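Local structure of EreC (Klebsiella pneumoniae, 6XCQ) at residues Gly96-Ala101 with Leu303-Asn308; Ile155-Thr160 with Ser279-Tyr284; Arg61-Gly66 with Arg339-Thr344; Asp91-Gly96 with Pro297-Ile302; Lys312-Phe317 with Met326-Ala331. The protein probably hydrolyses the macrolactone ring of erythromycin-type macrolides, an activity that confers resistance to these antibiotics. The protein carries 1 engineered substitution. All blocks are in the same frame, centred on the assembly; numbering follows the deposited sequence.

Interaction 1: residues Gly96-Ala101 with Leu303-Asn308; sequences GLECGA and LLAHNN
Beyond the last firm bond between the two strands, Glu98 leaves the sheet through an inverse gamma turn and stretches its side chain over to the backbone of Ala305 and His306. Its chain is extended past CG (chi2 -177°), which carries Glu98 OE1 to 3.4 Å from Ala305 CA. Glu98 OE1 also takes a weak hydrogen bond from His306 N at 3.3 Å, bent to 132° at the hydrogen. Ala305 CB packs against the stem, 4.0 Å from Glu98 CG. Before that, one firm bond joins the strands: Leu304 N gives a nearly straight 2.9 Å bond to Gly96 O. Leu97 and Leu304 lie side by side, with CD2 and CD1 3.8 Å apart. From there the strands splay: the gap between Glu98 N and Leu304 O is 4.0 Å, and the Tyr132 hydroxyl is hydrogen-bonded to both atoms. His306 then caps the helix that follows, its ND1 accepting from Asn308 N at 3.0 Å in the plane of the ring, while its NE2 is hydrogen-bonded to Gln409. These are the C-terminal ends of parallel strands, where alpha/beta proteins commonly place their sites. The other oxygen of Glu98, OE2, forms a salt bridge with Arg281. The carboxylate is thus held at both oxygens, weakly by a backbone N-H and more strongly by a guanidinium.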
# COMPACT_ATOMS: atom_id res chain seq x y z
N GLY A 96 7.09 3.94 -0.62
CA GLY A 96 5.70 4.14 -0.99
C GLY A 96 4.80 3.41 -0.00
O GLY A 96 5.10 2.29 0.41
N LEU A 97 3.69 4.06 0.36
CA LEU A 97 2.75 3.53 1.34
C LEU A 97 1.35 3.48 0.75
O LEU A 97 0.99 4.26 -0.14
CB LEU A 97 2.72 4.40 2.61
CG LEU A 97 4.07 4.83 3.19
CD1 LEU A 97 3.86 5.93 4.21
CD2 LEU A 97 4.75 3.63 3.85
N GLU A 98 0.54 2.57 1.31
CA GLU A 98 -0.90 2.54 1.03
C GLU A 98 -1.62 3.68 1.75
O GLU A 98 -2.40 3.50 2.68
CB GLU A 98 -1.50 1.20 1.43
CG GLU A 98 -0.95 -0.02 0.70
CD GLU A 98 -1.65 -1.30 1.14
OE1 GLU A 98 -1.07 -2.11 1.90
OE2 GLU A 98 -2.82 -1.48 0.74
N CYS A 99 -1.35 4.90 1.30
CA CYS A 99 -2.16 6.05 1.66
C CYS A 99 -2.15 7.00 0.48
O CYS A 99 -1.38 6.82 -0.47
CB CYS A 99 -1.64 6.78 2.90
SG CYS A 99 0.03 7.43 2.68
N GLY A 100 -3.00 8.02 0.55
CA GLY A 100 -3.08 8.99 -0.52
C GLY A 100 -1.90 9.95 -0.52
O GLY A 100 -1.14 10.03 0.45
N ALA A 101 -1.74 10.65 -1.65
CA ALA A 101 -0.65 11.61 -1.81
C ALA A 101 -0.68 12.69 -0.75
O ALA A 101 0.36 13.11 -0.23
CB ALA A 101 -0.73 12.26 -3.20
N LEU A 303 8.21 -0.40 -1.79
CA LEU A 303 6.76 -0.34 -1.64
C LEU A 303 6.36 -1.16 -0.42
O LEU A 303 6.66 -2.36 -0.35
CB LEU A 303 6.03 -0.87 -2.88
CG LEU A 303 6.37 -0.22 -4.22
CD1 LEU A 303 5.51 -0.86 -5.33
CD2 LEU A 303 6.15 1.29 -4.11
N LEU A 304 5.67 -0.53 0.54
CA LEU A 304 5.21 -1.21 1.75
C LEU A 304 3.73 -1.48 1.56
O LEU A 304 2.88 -0.62 1.80
CB LEU A 304 5.48 -0.35 2.99
CG LEU A 304 6.93 0.04 3.32
CD1 LEU A 304 7.02 0.71 4.71
CD2 LEU A 304 7.86 -1.18 3.25
N ALA A 305 3.40 -2.67 1.06
CA ALA A 305 2.01 -3.01 0.83
C ALA A 305 1.79 -4.47 1.22
O ALA A 305 2.73 -5.19 1.55
CB ALA A 305 1.61 -2.74 -0.63
N HIS A 306 0.53 -4.90 1.19
CA HIS A 306 0.20 -6.27 1.57
C HIS A 306 0.78 -7.25 0.54
O HIS A 306 0.97 -6.89 -0.63
CB HIS A 306 -1.32 -6.42 1.67
CG HIS A 306 -1.78 -7.61 2.46
ND1 HIS A 306 -1.86 -8.87 1.92
CD2 HIS A 306 -2.20 -7.72 3.74
CE1 HIS A 306 -2.32 -9.71 2.83
NE2 HIS A 306 -2.54 -9.04 3.94
N ASN A 307 1.08 -8.48 0.99
CA ASN A 307 1.43 -9.57 0.06
C ASN A 307 0.46 -9.62 -1.12
O ASN A 307 0.87 -9.76 -2.28
CB ASN A 307 1.39 -10.94 0.76
CG ASN A 307 2.58 -11.19 1.67
OD1 ASN A 307 3.45 -10.34 1.86
ND2 ASN A 307 2.62 -12.39 2.26
N ASN A 308 -0.84 -9.53 -0.83
CA ASN A 308 -1.85 -9.62 -1.88
C ASN A 308 -1.74 -8.47 -2.89
O ASN A 308 -2.20 -8.63 -4.03
CB ASN A 308 -3.26 -9.61 -1.28
CG ASN A 308 -3.53 -10.84 -0.41
OD1 ASN A 308 -2.68 -11.69 -0.23
ND2 ASN A 308 -4.73 -10.90 0.15

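Interaction 2: residues Ile155-Thr160 with Ser279-Tyr284; sequences IDLPNT and SVRDSY
The loop that follows strand 151-154 passes the first turns of helix 279-295 at side-chain distance, with Asp156 CA 7.1 Å from Tyr284 CA and Leu157 CA 7.5 Å from Arg281 CA. Asp156 and Arg281 carry the polar half. Arg281 runs extended from CG to NE, with CG anti to the backbone N (chi1 176°), and crosses Asp156 at about a right angle. It grips the carboxylate side-on: NE donates to Asp156 OD1 at 3.0 Å, on that oxygen's syn lone pair, and Arg281 NH2 donates to Asp156 OD2 at 2.9 Å. The fit is not flat. The two planes stand 45° apart, and although OD2 lies in the guanidinium plane, NH2 meets it from above the carboxylate. Leu157 N turns back to Asp156 OD1 in a weak bond. The apolar half is Leu157 on Tyr284. Leu157 CD2 sits over the middle of the ring, 3.7 Å from its centroid, in a CH-pi contact, while the backbone carbon of Asp156 comes to the ring edge, 3.5 Å from Tyr284 CE2. The other methyl, Leu157 CD1, rests 4.0 Å from Arg281 CG and so covers the arginine stem. Tyr257 and Thr261 of helix 244-267 also touch Leu157. Asp282 adds a long, purely electrostatic partner at Arg281 NH1, completing a salt-bridge network that joins the loop to the helix. Glu98 is a second acid at NH2. One arginine therefore joins the carboxylates of Asp156 and Glu98, and its positive charge would be expected to offset theirs.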
# COMPACT_ATOMS: atom_id res chain seq x y z
N ILE A 155 1.09 5.94 -2.58
CA ILE A 155 0.81 5.37 -3.89
C ILE A 155 -0.66 5.02 -4.06
O ILE A 155 -1.04 4.48 -5.10
CB ILE A 155 1.68 4.13 -4.17
CG1 ILE A 155 1.30 2.99 -3.24
CG2 ILE A 155 3.17 4.45 -4.06
CD1 ILE A 155 1.95 1.67 -3.57
N ASP A 156 -1.49 5.33 -3.07
CA ASP A 156 -2.85 4.82 -3.00
C ASP A 156 -3.85 5.95 -3.18
O ASP A 156 -3.49 7.12 -3.22
CB ASP A 156 -3.08 4.16 -1.63
CG ASP A 156 -4.15 3.07 -1.66
OD1 ASP A 156 -4.89 2.93 -2.67
OD2 ASP A 156 -4.23 2.34 -0.65
N LEU A 157 -5.12 5.56 -3.25
CA LEU A 157 -6.21 6.47 -2.92
C LEU A 157 -6.08 6.90 -1.46
O LEU A 157 -5.34 6.25 -0.70
CB LEU A 157 -7.55 5.77 -3.14
CG LEU A 157 -7.67 5.12 -4.51
CD1 LEU A 157 -8.89 4.23 -4.56
CD2 LEU A 157 -7.75 6.22 -5.58
N PRO A 158 -6.77 7.95 -1.01
CA PRO A 158 -6.89 8.15 0.44
C PRO A 158 -7.38 6.87 1.08
O PRO A 158 -8.42 6.33 0.67
CB PRO A 158 -7.90 9.31 0.56
CG PRO A 158 -8.62 9.32 -0.73
CD PRO A 158 -7.58 8.94 -1.75
N ASN A 159 -6.64 6.33 2.05
CA ASN A 159 -7.06 5.04 2.59
C ASN A 159 -8.34 5.16 3.41
O ASN A 159 -8.85 4.15 3.91
CB ASN A 159 -5.93 4.39 3.40
CG ASN A 159 -5.41 5.25 4.53
OD1 ASN A 159 -6.16 6.00 5.15
ND2 ASN A 159 -4.13 5.10 4.83
N THR A 160 -8.88 6.37 3.53
CA THR A 160 -10.22 6.63 4.04
C THR A 160 -11.29 6.58 2.96
O THR A 160 -12.48 6.55 3.30
CB THR A 160 -10.28 8.02 4.67
OG1 THR A 160 -9.86 8.98 3.70
CG2 THR A 160 -9.38 8.12 5.90
N SER A 279 -9.82 -5.31 -8.76
CA SER A 279 -8.55 -4.92 -9.37
C SER A 279 -8.41 -3.41 -9.56
O SER A 279 -7.31 -2.94 -9.86
CB SER A 279 -8.38 -5.59 -10.74
OG SER A 279 -8.80 -6.94 -10.72
N VAL A 280 -9.50 -2.65 -9.40
CA VAL A 280 -9.47 -1.26 -9.85
C VAL A 280 -8.56 -0.42 -8.96
O VAL A 280 -7.73 0.35 -9.46
CB VAL A 280 -10.90 -0.70 -9.92
CG1 VAL A 280 -10.87 0.82 -9.95
CG2 VAL A 280 -11.62 -1.23 -11.16
N ARG A 281 -8.71 -0.54 -7.64
CA ARG A 281 -7.81 0.19 -6.76
C ARG A 281 -6.35 -0.21 -6.97
O ARG A 281 -5.46 0.65 -7.01
CB ARG A 281 -8.20 -0.02 -5.29
CG ARG A 281 -7.22 0.65 -4.34
CD ARG A 281 -7.51 0.34 -2.89
NE ARG A 281 -6.27 0.37 -2.11
CZ ARG A 281 -5.61 -0.71 -1.68
NH1 ARG A 281 -6.08 -1.93 -1.93
NH2 ARG A 281 -4.49 -0.56 -0.98
N ASP A 282 -6.07 -1.52 -7.11
CA ASP A 282 -4.67 -1.92 -7.30
C ASP A 282 -4.10 -1.41 -8.62
O ASP A 282 -2.89 -1.21 -8.73
CB ASP A 282 -4.48 -3.43 -7.26
CG ASP A 282 -4.29 -3.96 -5.84
OD1 ASP A 282 -5.10 -3.62 -4.96
OD2 ASP A 282 -3.28 -4.66 -5.60
N SER A 283 -4.94 -1.24 -9.64
CA SER A 283 -4.37 -0.72 -10.88
C SER A 283 -4.09 0.77 -10.76
O SER A 283 -3.14 1.27 -11.38
CB SER A 283 -5.30 -1.00 -12.07
OG SER A 283 -6.47 -0.21 -12.05
N TYR A 284 -4.87 1.50 -9.97
CA TYR A 284 -4.52 2.87 -9.62
C TYR A 284 -3.13 2.94 -8.99
O TYR A 284 -2.27 3.69 -9.45
CB TYR A 284 -5.56 3.47 -8.68
CG TYR A 284 -5.18 4.85 -8.24
CD1 TYR A 284 -5.44 5.95 -9.05
CD2 TYR A 284 -4.53 5.07 -7.03
CE1 TYR A 284 -5.09 7.23 -8.68
CE2 TYR A 284 -4.17 6.35 -6.63
CZ TYR A 284 -4.46 7.42 -7.47
OH TYR A 284 -4.11 8.70 -7.10

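Interaction 3: residues Arg61-Gly66 with Arg339-Thr344; sequences RIVGLG and RAIAFT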
# COMPACT_ATOMS: atom_id res chain seq x y z
N ARG A 61 14.46 -1.23 -9.58
CA ARG A 61 14.11 0.11 -9.13
C ARG A 61 12.87 0.14 -8.26
O ARG A 61 12.61 1.17 -7.61
CB ARG A 61 13.91 1.05 -10.33
CG ARG A 61 15.17 1.28 -11.15
CD ARG A 61 14.92 2.39 -12.15
NE ARG A 61 14.44 3.59 -11.48
CZ ARG A 61 13.85 4.61 -12.08
NH1 ARG A 61 13.66 4.59 -13.40
NH2 ARG A 61 13.43 5.65 -11.37
N ILE A 62 12.09 -0.94 -8.21
CA ILE A 62 10.91 -1.06 -7.36
C ILE A 62 11.00 -2.38 -6.62
O ILE A 62 10.99 -3.44 -7.25
CB ILE A 62 9.61 -1.01 -8.18
CG1 ILE A 62 9.56 0.24 -9.07
CG2 ILE A 62 8.40 -1.03 -7.27
CD1 ILE A 62 8.85 0.01 -10.35
N VAL A 63 11.09 -2.33 -5.29
CA VAL A 63 11.11 -3.54 -4.47
C VAL A 63 9.96 -3.44 -3.46
O VAL A 63 9.90 -2.49 -2.67
CB VAL A 63 12.45 -3.75 -3.75
CG1 VAL A 63 12.34 -4.94 -2.79
CG2 VAL A 63 13.56 -4.02 -4.76
N GLY A 64 9.06 -4.42 -3.49
CA GLY A 64 7.98 -4.47 -2.53
C GLY A 64 8.35 -5.34 -1.35
O GLY A 64 8.85 -6.45 -1.52
N LEU A 65 8.13 -4.81 -0.14
CA LEU A 65 8.26 -5.55 1.12
C LEU A 65 6.85 -5.79 1.64
O LEU A 65 6.15 -4.84 2.02
CB LEU A 65 9.11 -4.79 2.14
CG LEU A 65 10.53 -4.35 1.74
CD1 LEU A 65 11.14 -3.50 2.84
CD2 LEU A 65 11.42 -5.55 1.47
N GLY A 66 6.42 -7.05 1.64
CA GLY A 66 5.04 -7.39 1.93
C GLY A 66 4.75 -7.50 3.42
O GLY A 66 5.51 -7.08 4.29
N ARG A 339 10.55 -6.04 -8.16
CA ARG A 339 10.72 -7.25 -7.36
C ARG A 339 9.74 -7.22 -6.20
O ARG A 339 9.46 -6.15 -5.65
CB ARG A 339 12.16 -7.38 -6.82
CG ARG A 339 13.27 -7.18 -7.86
CD ARG A 339 13.42 -8.35 -8.84
NE ARG A 339 14.58 -8.09 -9.70
CZ ARG A 339 14.52 -7.57 -10.92
NH1 ARG A 339 13.35 -7.27 -11.48
NH2 ARG A 339 15.64 -7.34 -11.60
N ALA A 340 9.24 -8.40 -5.81
CA ALA A 340 8.24 -8.53 -4.75
C ALA A 340 8.72 -9.53 -3.70
O ALA A 340 8.96 -10.70 -4.03
CB ALA A 340 6.89 -8.97 -5.31
N ILE A 341 8.82 -9.10 -2.46
CA ILE A 341 9.21 -9.98 -1.36
C ILE A 341 8.00 -10.16 -0.45
O ILE A 341 7.55 -9.20 0.20
CB ILE A 341 10.42 -9.43 -0.60
CG1 ILE A 341 11.53 -9.03 -1.58
CG2 ILE A 341 10.91 -10.48 0.42
CD1 ILE A 341 12.80 -8.52 -0.94
N ALA A 342 7.42 -11.36 -0.45
CA ALA A 342 6.33 -11.68 0.46
C ALA A 342 6.87 -11.95 1.87
O ALA A 342 7.98 -12.44 2.04
CB ALA A 342 5.57 -12.91 -0.02
N PHE A 343 6.07 -11.59 2.88
CA PHE A 343 6.36 -11.89 4.28
C PHE A 343 5.30 -12.85 4.79
O PHE A 343 4.11 -12.57 4.65
CB PHE A 343 6.32 -10.64 5.17
CG PHE A 343 7.47 -9.70 5.03
CD1 PHE A 343 8.19 -9.61 3.84
CD2 PHE A 343 7.78 -8.84 6.06
CE1 PHE A 343 9.24 -8.69 3.71
CE2 PHE A 343 8.83 -7.92 5.94
CZ PHE A 343 9.56 -7.86 4.76
N THR A 344 5.72 -13.94 5.43
CA THR A 344 4.75 -14.82 6.06
C THR A 344 5.30 -15.24 7.43
O THR A 344 6.29 -14.69 7.92
CB THR A 344 4.40 -16.00 5.15
OG1 THR A 344 3.28 -16.70 5.72
CG2 THR A 344 5.59 -16.95 4.98
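Ile341 CD1 rests in the notch where Val63 CG1 and Leu65 CD2 meet, 4.1 Å from each, so that one methyl of strand 338-345 nests against two side chains of strand 62-65. Ile341 CB lies 3.5 Å from Gly64 O, and with CG1 anti to the carbonyl carbon (chi1 -49°) CG1 stays near that oxygen too. On the opposite face the surface is low, made by Gly64 and Ala340. The backbones run parallel, 11° apart, and are joined by four hydrogen bonds of 2.8 Å: Arg339 N to Ile62 O, Gly64 N to Arg339 O, Ile341 N to Gly64 O and Gly66 N to Ile341 O. At the far end the shape changes. Gly66, with no side chain, leaves its carbonyl under the Phe343 ring, Gly66 O being 3.4 Å from Phe343 CG and offset toward the rim of that face, while Leu65 CB meets the ring obliquely at Phe343 CZ. Phe75, Ala78 and Leu82 of helix 73-90 also touch the ring. Paired parallel strands with a helix laid over their side chains are the pattern of an alpha/beta sheet, here within its parallel part.

Interaction 4: residues Asp91-Gly96 with Pro297-Ile302; sequences DFNAIG and PDVKII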
# COMPACT_ATOMS: atom_id res chain seq x y z
N ASP A 91 21.10 1.66 -2.07
CA ASP A 91 20.84 3.09 -2.34
C ASP A 91 19.39 3.38 -2.71
O ASP A 91 19.11 4.30 -3.48
CB ASP A 91 21.76 3.61 -3.45
CG ASP A 91 23.06 4.16 -2.90
OD1 ASP A 91 23.02 5.18 -2.19
OD2 ASP A 91 24.11 3.55 -3.18
N PHE A 92 18.44 2.62 -2.16
CA PHE A 92 17.04 3.00 -2.33
C PHE A 92 16.78 4.30 -1.59
O PHE A 92 17.37 4.57 -0.54
CB PHE A 92 16.13 1.87 -1.84
CG PHE A 92 15.88 0.85 -2.89
CD1 PHE A 92 16.91 0.00 -3.29
CD2 PHE A 92 14.67 0.80 -3.56
CE1 PHE A 92 16.71 -0.92 -4.31
CE2 PHE A 92 14.47 -0.12 -4.58
CZ PHE A 92 15.48 -0.98 -4.94
N ASN A 93 15.92 5.14 -2.17
CA ASN A 93 15.78 6.53 -1.73
C ASN A 93 14.34 6.99 -1.59
O ASN A 93 14.10 8.17 -1.33
CB ASN A 93 16.52 7.45 -2.70
CG ASN A 93 16.14 7.20 -4.13
OD1 ASN A 93 14.98 6.92 -4.44
ND2 ASN A 93 17.11 7.28 -5.04
N ALA A 94 13.36 6.10 -1.77
CA ALA A 94 11.97 6.46 -1.58
C ALA A 94 11.22 5.26 -0.98
O ALA A 94 11.62 4.11 -1.17
CB ALA A 94 11.32 6.90 -2.90
N ILE A 95 10.14 5.56 -0.26
CA ILE A 95 9.25 4.55 0.31
C ILE A 95 7.82 4.91 -0.08
O ILE A 95 7.38 6.04 0.13
CB ILE A 95 9.37 4.49 1.84
CG1 ILE A 95 10.79 4.04 2.24
CG2 ILE A 95 8.32 3.54 2.42
CD1 ILE A 95 10.93 3.73 3.70
N GLY A 96 7.09 3.94 -0.62
CA GLY A 96 5.70 4.14 -0.99
C GLY A 96 4.80 3.41 -0.00
O GLY A 96 5.10 2.29 0.41
N PRO A 297 13.92 9.49 -12.95
CA PRO A 297 14.70 8.29 -13.29
C PRO A 297 15.69 7.86 -12.23
O PRO A 297 16.17 6.73 -12.29
CB PRO A 297 15.43 8.70 -14.58
CG PRO A 297 14.71 9.93 -15.07
CD PRO A 297 14.24 10.62 -13.83
N ASP A 298 16.02 8.72 -11.27
CA ASP A 298 16.92 8.32 -10.19
C ASP A 298 16.21 7.67 -9.01
O ASP A 298 16.88 7.26 -8.06
CB ASP A 298 17.71 9.53 -9.70
CG ASP A 298 18.99 9.74 -10.47
OD1 ASP A 298 19.06 9.28 -11.64
OD2 ASP A 298 19.93 10.36 -9.92
N VAL A 299 14.88 7.56 -9.03
CA VAL A 299 14.17 7.03 -7.87
C VAL A 299 14.34 5.52 -7.79
O VAL A 299 14.28 4.81 -8.81
CB VAL A 299 12.68 7.42 -7.90
CG1 VAL A 299 11.92 6.59 -6.90
CG2 VAL A 299 12.50 8.87 -7.54
N LYS A 300 14.58 5.02 -6.59
CA LYS A 300 14.50 3.59 -6.31
C LYS A 300 13.61 3.44 -5.09
O LYS A 300 13.97 3.87 -3.99
CB LYS A 300 15.90 3.01 -6.08
CG LYS A 300 16.79 3.12 -7.33
CD LYS A 300 18.24 2.74 -7.04
CE LYS A 300 18.35 1.28 -6.71
NZ LYS A 300 19.76 0.81 -6.71
N ILE A 301 12.41 2.89 -5.28
CA ILE A 301 11.34 2.99 -4.30
C ILE A 301 11.10 1.62 -3.65
O ILE A 301 11.15 0.58 -4.31
CB ILE A 301 10.06 3.56 -4.94
CG1 ILE A 301 9.00 3.80 -3.86
CG2 ILE A 301 9.55 2.68 -6.07
CD1 ILE A 301 7.90 4.76 -4.30
N ILE A 302 10.88 1.64 -2.34
CA ILE A 302 10.49 0.47 -1.56
C ILE A 302 8.99 0.58 -1.33
O ILE A 302 8.53 1.56 -0.74
CB ILE A 302 11.25 0.42 -0.22
CG1 ILE A 302 12.76 0.57 -0.43
CG2 ILE A 302 10.91 -0.83 0.56
CD1 ILE A 302 13.52 0.83 0.91
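Asn93 and Lys300 meet where two parallel strands of the central sheet, 94-97 and 301-304, begin their pairing. The Asn93 side chain bonds to the facing backbone just ahead of the strand pairing: OD1 accepts from Lys300 N at 2.9 Å, and ND2 donates to Asp298 O at 3.0 Å, that oxygen lying in the plane of the amide. With CG between the backbone N and the carbonyl carbon (chi1 51°), the amide is turned onto the facing chain. Lys300 O takes two donors in return, Asn93 N and Ala94 N. The regular strand bonds then follow, Ile302 N to Ala94 O and Gly96 N to Ile302 O. Around this polar core lies a hydrophobic shell. Ala94 CB touches Val299 CG1 and Ile301 CG1 on one face of the sheet. On the other, Phe92 stands across Lys300 and rests against Ile302, whose CG1 is 3.7 Å from Phe92 CD2. Farther out, Leu86 of helix 73-90 packs on both Phe92 and Ile302, and Lys300 NZ is held by the carbonyl of His90. With NZ bonded there, the chain, bent at chi3, passes across the Phe92 ring: Lys300 CB lies over one face, offset toward the rim, 3.8 Å from the ring centroid, and CE is 3.6 Å from Phe92 CE1.

Interaction 5: residues Lys312-Phe317 with Met326-Ala331; sequences KTPVSF and MGQHLA
Gln328 swings CG to the side away from its own backbone nitrogen (chi1 -175°) and stays extended (chi2 170°), which carries the amide off helix 326-330 and over to Pro314. The two parts are linked through a beta hairpin, strands 315-317 and 320-323, so the contact folds this short helix back onto the segment that leads into the hairpin. Gln328 OE1 ends 3.3 Å from Pro314 N and 3.4 Å from Pro314 CD. The proline nitrogen has no hydrogen to give, so the approach is van der Waals contact, the two side chains crossing at a slant. No hydrogen bond joins the two segments. Nearer the helix, the Lys312 carbonyl rests on the root of the same side chain, its O 3.3 Å from Gln328 CB, and Gln328 CA adds a bent C-H...O contact to that oxygen. The backbones come close here, with Lys312 CA 3.8 Å from Gly327 C, an approach made at a residue that has no side chain. Lys312 then lies along the helix turn, its CG 3.8 Å from Gly327 O. It bends at chi3 (-71°), and its ammonium forms a salt bridge with Asp422, away from the helix. Thr313 turns its hydroxyl to Thr415, and beneath the helix Met326 packs on Met285 and Ala286 of helix 279-295. At the outer edge of this surface contact, Ala331 CB closes on the lysine stem, 3.9 Å from Lys312 CD.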
# COMPACT_ATOMS: atom_id res chain seq x y z
N LYS A 312 2.57 -10.92 -8.06
CA LYS A 312 2.66 -10.62 -9.49
C LYS A 312 1.73 -11.48 -10.35
O LYS A 312 1.72 -11.32 -11.57
CB LYS A 312 4.12 -10.77 -9.98
CG LYS A 312 5.10 -9.88 -9.19
CD LYS A 312 6.52 -9.89 -9.75
CE LYS A 312 7.23 -11.21 -9.53
NZ LYS A 312 8.70 -11.09 -9.85
N THR A 313 0.96 -12.36 -9.74
CA THR A 313 0.00 -13.23 -10.42
C THR A 313 -1.38 -12.98 -9.84
O THR A 313 -1.49 -12.37 -8.76
CB THR A 313 0.40 -14.69 -10.24
OG1 THR A 313 0.38 -14.99 -8.84
CG2 THR A 313 1.80 -14.96 -10.83
N PRO A 314 -2.46 -13.43 -10.49
CA PRO A 314 -3.80 -13.14 -9.97
C PRO A 314 -4.03 -13.70 -8.57
O PRO A 314 -3.59 -14.81 -8.23
CB PRO A 314 -4.73 -13.81 -10.99
CG PRO A 314 -3.95 -13.76 -12.26
CD PRO A 314 -2.53 -14.01 -11.85
N VAL A 315 -4.75 -12.91 -7.77
CA VAL A 315 -5.00 -13.19 -6.37
C VAL A 315 -6.43 -13.68 -6.22
O VAL A 315 -7.38 -13.04 -6.69
CB VAL A 315 -4.78 -11.92 -5.52
CG1 VAL A 315 -5.14 -12.18 -4.05
CG2 VAL A 315 -3.34 -11.42 -5.65
N SER A 316 -6.59 -14.84 -5.59
CA SER A 316 -7.91 -15.30 -5.16
C SER A 316 -7.95 -15.28 -3.64
O SER A 316 -7.19 -16.01 -2.99
CB SER A 316 -8.22 -16.71 -5.67
OG SER A 316 -9.42 -17.16 -5.05
N PHE A 317 -8.83 -14.46 -3.08
CA PHE A 317 -8.87 -14.26 -1.64
C PHE A 317 -10.24 -13.73 -1.21
O PHE A 317 -10.85 -12.93 -1.92
CB PHE A 317 -7.76 -13.28 -1.23
CG PHE A 317 -7.67 -13.05 0.25
CD1 PHE A 317 -6.96 -13.92 1.05
CD2 PHE A 317 -8.26 -11.94 0.83
CE1 PHE A 317 -6.85 -13.69 2.41
CE2 PHE A 317 -8.17 -11.71 2.19
CZ PHE A 317 -7.46 -12.59 2.98
N MET A 326 -1.70 -5.08 -7.92
CA MET A 326 -0.75 -4.06 -8.36
C MET A 326 0.53 -4.68 -8.92
O MET A 326 1.02 -4.27 -9.98
CB MET A 326 -0.43 -3.13 -7.19
CG MET A 326 0.71 -2.15 -7.47
SD MET A 326 1.32 -1.31 -5.99
CE MET A 326 2.07 -2.67 -5.09
N GLY A 327 1.08 -5.68 -8.23
CA GLY A 327 2.34 -6.26 -8.67
C GLY A 327 2.29 -6.87 -10.07
O GLY A 327 3.29 -6.89 -10.78
N GLN A 328 1.12 -7.38 -10.48
CA GLN A 328 1.02 -7.99 -11.80
C GLN A 328 1.13 -6.93 -12.88
O GLN A 328 1.71 -7.18 -13.95
CB GLN A 328 -0.29 -8.79 -11.94
CG GLN A 328 -0.42 -9.56 -13.28
CD GLN A 328 -1.59 -10.55 -13.33
OE1 GLN A 328 -2.34 -10.69 -12.37
NE2 GLN A 328 -1.73 -11.25 -14.46
N HIS A 329 0.59 -5.73 -12.63
CA HIS A 329 0.81 -4.61 -13.54
C HIS A 329 2.29 -4.23 -13.58
O HIS A 329 2.88 -4.09 -14.65
CB HIS A 329 -0.02 -3.38 -13.11
CG HIS A 329 -1.50 -3.56 -13.22
ND1 HIS A 329 -2.22 -3.21 -14.34
CD2 HIS A 329 -2.41 -4.03 -12.32
CE1 HIS A 329 -3.51 -3.45 -14.13
NE2 HIS A 329 -3.65 -3.95 -12.91
N LEU A 330 2.90 -4.04 -12.41
CA LEU A 330 4.29 -3.62 -12.35
C LEU A 330 5.23 -4.65 -12.96
O LEU A 330 6.25 -4.28 -13.57
CB LEU A 330 4.69 -3.35 -10.90
CG LEU A 330 3.98 -2.17 -10.24
CD1 LEU A 330 4.45 -2.06 -8.78
CD2 LEU A 330 4.23 -0.88 -11.05
N ALA A 331 4.92 -5.93 -12.82
CA ALA A 331 5.73 -6.96 -13.48
C ALA A 331 5.70 -6.86 -14.99
O ALA A 331 6.54 -7.49 -15.65
CB ALA A 331 5.27 -8.36 -13.06

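In the fold
Interactions 1 and 4 are two ends of one strand pair, sharing Gly96, with centres 14 Å apart. Interaction 3 continues the same sheet on the other side of strand 301-304, where Leu303 N lies at hydrogen-bonding distance from Val63 O, 2.8 Å, as does Arg61 NH2 from Val299 O, also 2.8 Å. Interaction 2 meets interaction 1 through the 2.6 Å salt bridge from Glu98 OE2 to Arg281 NH2, and interaction 5 through Asp282 OD2 and Met326 N, 2.8 Å apart. Interactions 1 and 2, 9 Å between centres, gather polar groups beyond the strand ends; a propanediol, probably from the crystallisation liquor, lies about 3 Å from the Tyr284 side chain.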